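PDB 6SKY: Serine/threonine-protein kinase Tel1 from Chaetomium thermophilum, which is a serine/threonine protein kinase of the ATM subfamily that probably activates checkpoint signalling upon DNA damage. Local coordinates for residues F1472-A1477 and Q1574-P1579; L1563-D1568 and D1582-M1587; V2816-C2821 and A2918-L2923. One frame throughout, in Å; residues are numbered along the deposited sequence.

Interaction 1: F1472-A1477 and Q1574-P1579; sequences FLAGYA and QLLNEP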
loop_
_atom_site.group_PDB
_atom_site.type_symbol
_atom_site.label_atom_id
_atom_site.label_comp_id
_atom_site.label_asym_id
_atom_site.label_seq_id
_atom_site.Cartn_x
_atom_site.Cartn_y
_atom_site.Cartn_z
ATOM N N PHE A 1472 55.582 -21.833 33.336
ATOM C CA PHE A 1472 55.507 -23.169 33.914
ATOM C C PHE A 1472 55.186 -23.101 35.397
ATOM O O PHE A 1472 54.381 -23.892 35.902
ATOM C CB PHE A 1472 56.818 -23.921 33.699
ATOM C CG PHE A 1472 56.978 -25.115 34.591
ATOM C CD1 PHE A 1472 56.415 -26.329 34.251
ATOM C CD2 PHE A 1472 57.683 -25.023 35.774
ATOM C CE1 PHE A 1472 56.551 -27.422 35.071
ATOM C CE2 PHE A 1472 57.818 -26.111 36.595
ATOM C CZ PHE A 1472 57.253 -27.312 36.244
ATOM N N LEU A 1473 55.820 -22.173 36.109
ATOM C CA LEU A 1473 55.651 -22.109 37.550
ATOM C C LEU A 1473 54.252 -21.661 37.931
ATOM O O LEU A 1473 53.723 -22.112 38.946
ATOM C CB LEU A 1473 56.692 -21.181 38.165
ATOM C CG LEU A 1473 56.690 -21.162 39.690
ATOM C CD1 LEU A 1473 56.800 -22.568 40.237
ATOM C CD2 LEU A 1473 57.822 -20.321 40.188
ATOM N N ALA A 1474 53.632 -20.793 37.134
ATOM C CA ALA A 1474 52.256 -20.399 37.411
ATOM C C ALA A 1474 51.331 -21.607 37.412
ATOM O O ALA A 1474 50.588 -21.838 38.373
ATOM C CB ALA A 1474 51.792 -19.372 36.384
ATOM N N GLY A 1475 51.372 -22.397 36.341
ATOM C CA GLY A 1475 50.503 -23.555 36.257
ATOM C C GLY A 1475 50.837 -24.613 37.287
ATOM O O GLY A 1475 49.939 -25.212 37.884
ATOM N N TYR A 1476 52.128 -24.860 37.510
ATOM C CA TYR A 1476 52.510 -25.848 38.511
ATOM C C TYR A 1476 52.063 -25.423 39.899
ATOM O O TYR A 1476 51.552 -26.240 40.668
ATOM C CB TYR A 1476 54.016 -26.078 38.486
ATOM C CG TYR A 1476 54.459 -27.035 39.556
ATOM C CD1 TYR A 1476 54.173 -28.383 39.457
ATOM C CD2 TYR A 1476 55.141 -26.589 40.673
ATOM C CE1 TYR A 1476 54.556 -29.257 40.430
ATOM C CE2 TYR A 1476 55.527 -27.457 41.652
ATOM C CZ TYR A 1476 55.233 -28.791 41.525
ATOM O OH TYR A 1476 55.618 -29.672 42.498
ATOM N N ALA A 1477 52.239 -24.146 40.233
ATOM C CA ALA A 1477 51.811 -23.640 41.527
ATOM C C ALA A 1477 50.306 -23.759 41.690
ATOM O O ALA A 1477 49.821 -24.198 42.734
ATOM C CB ALA A 1477 52.254 -22.190 41.680
ATOM N N GLN A 1574 49.172 -15.898 27.600
ATOM C CA GLN A 1574 48.494 -16.397 28.784
ATOM C C GLN A 1574 49.460 -17.149 29.685
ATOM O O GLN A 1574 50.371 -17.838 29.223
ATOM C CB GLN A 1574 47.324 -17.300 28.402
ATOM C CG GLN A 1574 47.684 -18.425 27.470
ATOM C CD GLN A 1574 46.491 -19.278 27.128
ATOM O OE1 GLN A 1574 45.375 -18.778 27.011
ATOM N NE2 GLN A 1574 46.712 -20.576 26.977
ATOM N N LEU A 1575 49.242 -17.006 30.990
ATOM C CA LEU A 1575 50.131 -17.599 31.979
ATOM C C LEU A 1575 49.907 -19.101 32.092
ATOM O O LEU A 1575 50.833 -19.895 31.905
ATOM C CB LEU A 1575 49.919 -16.917 33.329
ATOM C CG LEU A 1575 51.175 -16.613 34.135
ATOM C CD1 LEU A 1575 52.175 -15.874 33.278
ATOM C CD2 LEU A 1575 50.819 -15.801 35.359
ATOM N N LEU A 1576 48.680 -19.508 32.388
ATOM C CA LEU A 1576 48.363 -20.913 32.556
ATOM C C LEU A 1576 48.306 -21.627 31.211
ATOM O O LEU A 1576 48.387 -21.016 30.145
ATOM C CB LEU A 1576 47.030 -21.072 33.279
ATOM C CG LEU A 1576 46.902 -20.285 34.574
ATOM C CD1 LEU A 1576 45.484 -20.337 35.063
ATOM C CD2 LEU A 1576 47.833 -20.846 35.610
ATOM N N ASN A 1577 48.175 -22.941 31.275
ATOM C CA ASN A 1577 47.974 -23.785 30.111
ATOM C C ASN A 1577 46.778 -24.695 30.364
ATOM O O ASN A 1577 46.188 -24.687 31.445
ATOM C CB ASN A 1577 49.246 -24.578 29.792
ATOM C CG ASN A 1577 49.818 -25.287 31.004
ATOM O OD1 ASN A 1577 49.654 -26.490 31.165
ATOM N ND2 ASN A 1577 50.502 -24.541 31.857
ATOM N N GLU A 1578 46.422 -25.486 29.354
ATOM C CA GLU A 1578 45.179 -26.249 29.426
ATOM C C GLU A 1578 45.117 -27.231 30.589
ATOM O O GLU A 1578 44.071 -27.274 31.256
ATOM C CB GLU A 1578 44.930 -26.975 28.101
ATOM C CG GLU A 1578 44.754 -26.056 26.908
ATOM C CD GLU A 1578 43.943 -26.701 25.800
ATOM O OE1 GLU A 1578 43.146 -27.612 26.109
ATOM O OE2 GLU A 1578 44.101 -26.300 24.626
ATOM N N PRO A 1579 46.143 -28.035 30.888
ATOM C CA PRO A 1579 46.008 -28.964 32.025
ATOM C C PRO A 1579 45.868 -28.274 33.372
ATOM O O PRO A 1579 45.020 -28.675 34.176
ATOM C CB PRO A 1579 47.294 -29.793 31.948
ATOM C CG PRO A 1579 47.742 -29.668 30.554
ATOM C CD PRO A 1579 47.374 -28.297 30.127
#
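Leu-1575 meets Ala-1474 first. Its branch carbon CG lies 3.6 Å from Ala-1474 CB. One of its two methyls, CD2, rests on the same carbon at 3.8 Å. The alanine CB points toward the loop, so the leucine fork sits over the small side chain.

Leu-1576 follows and leans on the helix backbone. Its CG is anti to the carbonyl carbon (chi1 -51°), and chi2 then carries CD2 to the helix. There CD2 lies 3.9 Å from Gly-1475 CA and at the same distance from Gly-1475 N. It also approaches Ala-1474 CB at 4.3 Å. With no side chain on Gly-1475, the loop comes near the main chain: the CA atoms of Gly-1475 and Leu-1576 are 5.0 Å apart.

Asn-1577 comes next, at the N-cap position of helix 1578-1588, but its side chain makes no capping bond. Its amide ND2 approaches Gly-1475 CA only to 4.5 Å. The four touching residues are buried and meet mainly through apolar atoms. Asp-1568 accepts a hydrogen bond from the backbone N of Leu-1575 and a weak one from that of Leu-1576.

Around the contact, helix 1530-1543 adds Phe-1536, which touches both Ala-1474 and Leu-1575. Tyr-1476 packs on helices 1429-1441 and 1448-1461. Asn-1577 and Pro-1579 lean on Ile-1683 of helix 1670-1684.

Interaction 2: L1563-D1568 and D1582-M1587; sequences LEILKD and DVALSM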
loop_
_atom_site.group_PDB
_atom_site.type_symbol
_atom_site.label_atom_id
_atom_site.label_comp_id
_atom_site.label_asym_id
_atom_site.label_seq_id
_atom_site.Cartn_x
_atom_site.Cartn_y
_atom_site.Cartn_z
ATOM N N LEU A 1563 37.793 -15.623 38.507
ATOM C CA LEU A 1563 37.837 -14.477 37.612
ATOM C C LEU A 1563 39.223 -14.300 37.011
ATOM O O LEU A 1563 39.348 -13.948 35.835
ATOM C CB LEU A 1563 37.412 -13.220 38.363
ATOM C CG LEU A 1563 36.741 -12.141 37.522
ATOM C CD1 LEU A 1563 35.425 -12.662 36.967
ATOM C CD2 LEU A 1563 36.538 -10.888 38.350
ATOM N N GLU A 1564 40.276 -14.552 37.793
ATOM C CA GLU A 1564 41.630 -14.469 37.255
ATOM C C GLU A 1564 41.869 -15.524 36.189
ATOM O O GLU A 1564 42.444 -15.229 35.139
ATOM C CB GLU A 1564 42.655 -14.616 38.377
ATOM C CG GLU A 1564 42.798 -13.401 39.272
ATOM C CD GLU A 1564 43.476 -12.237 38.578
ATOM O OE1 GLU A 1564 44.001 -12.424 37.460
ATOM O OE2 GLU A 1564 43.487 -11.128 39.152
ATOM N N ILE A 1565 41.440 -16.759 36.445
ATOM C CA ILE A 1565 41.610 -17.830 35.467
ATOM C C ILE A 1565 40.864 -17.508 34.181
ATOM O O ILE A 1565 41.383 -17.709 33.079
ATOM C CB ILE A 1565 41.144 -19.169 36.059
ATOM C CG1 ILE A 1565 42.051 -19.583 37.206
ATOM C CG2 ILE A 1565 41.125 -20.232 34.997
ATOM C CD1 ILE A 1565 41.520 -20.744 37.976
ATOM N N LEU A 1566 39.636 -17.004 34.297
ATOM C CA LEU A 1566 38.861 -16.685 33.105
ATOM C C LEU A 1566 39.484 -15.527 32.339
ATOM O O LEU A 1566 39.651 -15.598 31.119
ATOM C CB LEU A 1566 37.418 -16.365 33.484
ATOM C CG LEU A 1566 36.587 -17.488 34.097
ATOM C CD1 LEU A 1566 35.200 -16.984 34.376
ATOM C CD2 LEU A 1566 36.549 -18.691 33.190
ATOM N N LYS A 1567 39.835 -14.449 33.039
ATOM C CA LYS A 1567 40.464 -13.309 32.388
ATOM C C LYS A 1567 41.778 -13.693 31.723
ATOM O O LYS A 1567 42.119 -13.153 30.667
ATOM C CB LYS A 1567 40.676 -12.202 33.416
ATOM C CG LYS A 1567 41.439 -10.997 32.929
ATOM C CD LYS A 1567 41.507 -9.952 34.030
ATOM C CE LYS A 1567 42.270 -8.716 33.587
ATOM N NZ LYS A 1567 42.239 -7.642 34.618
ATOM N N ASP A 1568 42.520 -14.628 32.318
ATOM C CA ASP A 1568 43.771 -15.088 31.731
ATOM C C ASP A 1568 43.530 -15.984 30.527
ATOM O O ASP A 1568 44.332 -15.989 29.589
ATOM C CB ASP A 1568 44.582 -15.829 32.790
ATOM C CG ASP A 1568 45.790 -16.526 32.219
ATOM O OD1 ASP A 1568 46.822 -15.855 32.019
ATOM O OD2 ASP A 1568 45.710 -17.746 31.975
ATOM N N ASP A 1582 42.504 -26.697 33.593
ATOM C CA ASP A 1582 41.483 -27.726 33.758
ATOM C C ASP A 1582 41.451 -28.250 35.184
ATOM O O ASP A 1582 40.373 -28.494 35.732
ATOM C CB ASP A 1582 41.715 -28.871 32.778
ATOM C CG ASP A 1582 41.277 -28.534 31.360
ATOM O OD1 ASP A 1582 40.728 -27.435 31.147
ATOM O OD2 ASP A 1582 41.481 -29.368 30.453
ATOM N N VAL A 1583 42.616 -28.420 35.807
ATOM C CA VAL A 1583 42.662 -28.861 37.202
ATOM C C VAL A 1583 41.997 -27.832 38.108
ATOM O O VAL A 1583 41.157 -28.167 38.953
ATOM C CB VAL A 1583 44.115 -29.125 37.633
ATOM C CG1 VAL A 1583 44.192 -29.307 39.136
ATOM C CG2 VAL A 1583 44.660 -30.342 36.920
ATOM N N ALA A 1584 42.369 -26.562 37.942
ATOM C CA ALA A 1584 41.789 -25.511 38.769
ATOM C C ALA A 1584 40.280 -25.434 38.595
ATOM O O ALA A 1584 39.540 -25.329 39.578
ATOM C CB ALA A 1584 42.426 -24.170 38.429
ATOM N N LEU A 1585 39.806 -25.488 37.351
ATOM C CA LEU A 1585 38.376 -25.380 37.104
ATOM C C LEU A 1585 37.621 -26.601 37.601
ATOM O O LEU A 1585 36.490 -26.470 38.071
ATOM C CB LEU A 1585 38.119 -25.169 35.620
ATOM C CG LEU A 1585 37.691 -23.768 35.204
ATOM C CD1 LEU A 1585 38.532 -22.727 35.890
ATOM C CD2 LEU A 1585 37.812 -23.639 33.708
ATOM N N SER A 1586 38.212 -27.789 37.510
ATOM C CA SER A 1586 37.542 -28.959 38.052
ATOM C C SER A 1586 37.527 -28.951 39.569
ATOM O O SER A 1586 36.670 -29.603 40.169
ATOM C CB SER A 1586 38.201 -30.235 37.547
ATOM O OG SER A 1586 37.547 -31.368 38.082
ATOM N N MET A 1587 38.453 -28.237 40.205
ATOM C CA MET A 1587 38.354 -28.085 41.651
ATOM C C MET A 1587 37.294 -27.061 42.033
ATOM O O MET A 1587 36.442 -27.329 42.883
ATOM C CB MET A 1587 39.698 -27.683 42.248
ATOM C CG MET A 1587 39.632 -27.513 43.748
ATOM S SD MET A 1587 40.943 -26.479 44.399
ATOM C CE MET A 1587 40.611 -26.606 46.148
#
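Ile-1565 has CG1 anti to its carbonyl carbon (chi1 -66°) and CG2 anti to its backbone N. With chi2 extended at 170°, CD1 is sent outward from helix 1557-1569 toward Ala-1584. The two branches of the isoleucine thus serve two neighbouring residues of the other helix.

The long branch ends at Ala-1584, where CD1 touches CB at 3.6 Å. The short branch meets Leu-1585, with CG2 lying 3.7 Å from CD1. The same leucine methyl is 4.1 Å from Ile-1565 CD1, so it spans both branches. Ile-1565 and Leu-1585 pass alongside each other, pointing in opposite directions. Ala-1584 is small and points toward Ile-1565, but the backbones stay well apart: the CA atoms of Ile-1565 and Ala-1584 are 8.4 Å from each other. All three residues are buried, and the contact is purely apolar.

Other helices extend this packing. Ala-1584 also touches Leu-1478 of helix 1470-1487. Leu-1585 reaches Ser-1619 of helix 1606-1619, and Leu-1566 packs on Val-1615 and Val-1616 of that same helix.

Helices 1557-1569 and 1578-1588 follow one another in the chain and run in roughly opposite directions, joined by a short loop. Packing of consecutive helices through aliphatic side chains is consistent with the alpha solenoid character of this protein.

Interaction 3: V2816-C2821 and A2918-L2923; sequences VFRRCC and ATVNDL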
loop_
_atom_site.group_PDB
_atom_site.type_symbol
_atom_site.label_atom_id
_atom_site.label_comp_id
_atom_site.label_asym_id
_atom_site.label_seq_id
_atom_site.Cartn_x
_atom_site.Cartn_y
_atom_site.Cartn_z
ATOM N N VAL A 2816 21.456 -11.415 -3.217
ATOM C CA VAL A 2816 21.963 -10.352 -2.361
ATOM C C VAL A 2816 22.100 -9.049 -3.132
ATOM O O VAL A 2816 21.744 -7.980 -2.631
ATOM C CB VAL A 2816 23.292 -10.781 -1.721
ATOM C CG1 VAL A 2816 23.851 -9.683 -0.864
ATOM C CG2 VAL A 2816 23.093 -12.014 -0.905
ATOM N N PHE A 2817 22.599 -9.108 -4.364
ATOM C CA PHE A 2817 22.873 -7.879 -5.097
ATOM C C PHE A 2817 21.591 -7.141 -5.440
ATOM O O PHE A 2817 21.484 -5.935 -5.217
ATOM C CB PHE A 2817 23.667 -8.176 -6.363
ATOM C CG PHE A 2817 23.950 -6.965 -7.188
ATOM C CD1 PHE A 2817 24.889 -6.047 -6.787
ATOM C CD2 PHE A 2817 23.272 -6.737 -8.359
ATOM C CE1 PHE A 2817 25.141 -4.940 -7.533
ATOM C CE2 PHE A 2817 23.526 -5.627 -9.101
ATOM C CZ PHE A 2817 24.460 -4.730 -8.686
ATOM N N ARG A 2818 20.607 -7.845 -5.985
ATOM C CA ARG A 2818 19.382 -7.187 -6.412
ATOM C C ARG A 2818 18.566 -6.694 -5.226
ATOM O O ARG A 2818 18.011 -5.591 -5.262
ATOM C CB ARG A 2818 18.575 -8.143 -7.270
ATOM C CG ARG A 2818 17.601 -7.475 -8.166
ATOM C CD ARG A 2818 16.921 -8.475 -9.048
ATOM N NE ARG A 2818 17.824 -9.011 -10.053
ATOM C CZ ARG A 2818 17.884 -8.579 -11.302
ATOM N NH1 ARG A 2818 18.733 -9.126 -12.149
ATOM N NH2 ARG A 2818 17.093 -7.603 -11.701
ATOM N N ARG A 2819 18.509 -7.476 -4.151
ATOM C CA ARG A 2819 17.792 -7.039 -2.963
ATOM C C ARG A 2819 18.468 -5.842 -2.317
ATOM O O ARG A 2819 17.792 -4.938 -1.827
ATOM C CB ARG A 2819 17.676 -8.179 -1.962
ATOM C CG ARG A 2819 16.864 -9.343 -2.441
ATOM C CD ARG A 2819 15.565 -9.440 -1.723
ATOM N NE ARG A 2819 15.745 -9.668 -0.301
ATOM C CZ ARG A 2819 14.762 -9.590 0.583
ATOM N NH1 ARG A 2819 15.000 -9.805 1.865
ATOM N NH2 ARG A 2819 13.543 -9.288 0.182
ATOM N N CYS A 2820 19.797 -5.807 -2.310
ATOM C CA CYS A 2820 20.476 -4.678 -1.695
ATOM C C CYS A 2820 20.409 -3.435 -2.562
ATOM O O CYS A 2820 20.336 -2.326 -2.032
ATOM C CB CYS A 2820 21.922 -5.042 -1.383
ATOM S SG CYS A 2820 22.083 -6.150 0.010
ATOM N N CYS A 2821 20.410 -3.595 -3.884
ATOM C CA CYS A 2821 20.118 -2.476 -4.770
ATOM C C CYS A 2821 18.740 -1.902 -4.490
ATOM O O CYS A 2821 18.572 -0.681 -4.428
ATOM C CB CYS A 2821 20.216 -2.920 -6.225
ATOM S SG CYS A 2821 21.851 -3.038 -6.893
ATOM N N ALA A 2918 11.065 -2.304 -10.637
ATOM C CA ALA A 2918 11.159 -2.036 -12.065
ATOM C C ALA A 2918 12.360 -1.164 -12.393
ATOM O O ALA A 2918 13.032 -1.374 -13.410
ATOM C CB ALA A 2918 9.877 -1.375 -12.549
ATOM N N THR A 2919 12.650 -0.184 -11.540
ATOM C CA THR A 2919 13.804 0.680 -11.757
ATOM C C THR A 2919 15.101 -0.109 -11.705
ATOM O O THR A 2919 15.966 0.040 -12.572
ATOM C CB THR A 2919 13.820 1.789 -10.717
ATOM O OG1 THR A 2919 12.522 2.373 -10.631
ATOM C CG2 THR A 2919 14.804 2.843 -11.111
ATOM N N VAL A 2920 15.254 -0.957 -10.688
ATOM C CA VAL A 2920 16.460 -1.763 -10.567
ATOM C C VAL A 2920 16.566 -2.759 -11.714
ATOM O O VAL A 2920 17.662 -3.026 -12.211
ATOM C CB VAL A 2920 16.495 -2.457 -9.197
ATOM C CG1 VAL A 2920 17.656 -3.399 -9.105
ATOM C CG2 VAL A 2920 16.592 -1.431 -8.113
ATOM N N ASN A 2921 15.441 -3.316 -12.165
ATOM C CA ASN A 2921 15.479 -4.204 -13.321
ATOM C C ASN A 2921 16.013 -3.485 -14.543
ATOM O O ASN A 2921 16.867 -4.010 -15.261
ATOM C CB ASN A 2921 14.091 -4.761 -13.616
ATOM C CG ASN A 2921 13.668 -5.810 -12.643
ATOM O OD1 ASN A 2921 14.319 -6.030 -11.635
ATOM N ND2 ASN A 2921 12.560 -6.462 -12.928
ATOM N N ASP A 2922 15.518 -2.278 -14.799
ATOM C CA ASP A 2922 15.980 -1.536 -15.964
ATOM C C ASP A 2922 17.455 -1.175 -15.847
ATOM O O ASP A 2922 18.202 -1.246 -16.831
ATOM C CB ASP A 2922 15.134 -0.285 -16.147
ATOM C CG ASP A 2922 14.839 0.006 -17.600
ATOM O OD1 ASP A 2922 15.120 -0.863 -18.453
ATOM O OD2 ASP A 2922 14.325 1.105 -17.899
ATOM N N LEU A 2923 17.898 -0.800 -14.646
ATOM C CA LEU A 2923 19.296 -0.437 -14.449
ATOM C C LEU A 2923 20.218 -1.623 -14.674
ATOM O O LEU A 2923 21.255 -1.495 -15.326
ATOM C CB LEU A 2923 19.500 0.127 -13.051
ATOM C CG LEU A 2923 18.931 1.506 -12.784
ATOM C CD1 LEU A 2923 19.125 1.848 -11.347
ATOM C CD2 LEU A 2923 19.606 2.494 -13.667
#
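Val-2920 and Cys-2821 form the apolar part of the contact. Val-2920 CG1 lies 3.9 Å from Cys-2821 CB. It stands anti to the backbone N (chi1 174°), and both residues point their CB atoms at the opposite helix. The same methyl meets the aliphatic stem of Arg-2818 at CG, 4.2 Å away.

Further out, Arg-2818 bends at chi3 (-71°) and runs past Val-2920, and its tip crosses the Asn-2921 side chain at about a right angle. Its NH2 gives a weak hydrogen bond to Asn-2921 OD1 at 3.2 Å, with a poor N-H...O angle of 126°. The oxygen lies at the guanidinium edge, near its plane, while the amide itself is steeply turned against that plane.

The other end of this amide is held across the dimer: Asn-2921 ND2 bonds to the backbone oxygen of Ala-2259 of the second subunit. This probably fixes which way OD1 faces. The next residue, Asp-2922, makes a salt bridge with Arg-2260 of the second subunit. Helix 2732-2755 also packs here, with Met-2751 on Cys-2821 and His-2754 on Leu-2923.

The two short helix segments come within 10.3 Å axis to axis and run obliquely to each other. The arrangement joins a helix of the PI3/PI4-kinase family region to the C-terminal FATC region. Docking of FATC on the kinase domain is characteristic of the PIKK family.

How the interactions relate
Interactions 1 and 2 are neighbours in the helical part of the chain, with centres 10 Å apart, and both involve helix 1578-1588 or the loop leading into it. They interleave along the chain. Leu-1576 CD1 packs on Ile-1565 CG1, so the two apolar contacts run together. Interaction 3 is separate, about 36 Å away at the nearest atoms and on the opposite side of the chain's centre. All three are mainly buried. The first two are aliphatic only and remain within one chain. Interaction 3 adds a partly exposed arginine and a weak polar bond, and borders the second subunit, as fits its place near the dimer interface.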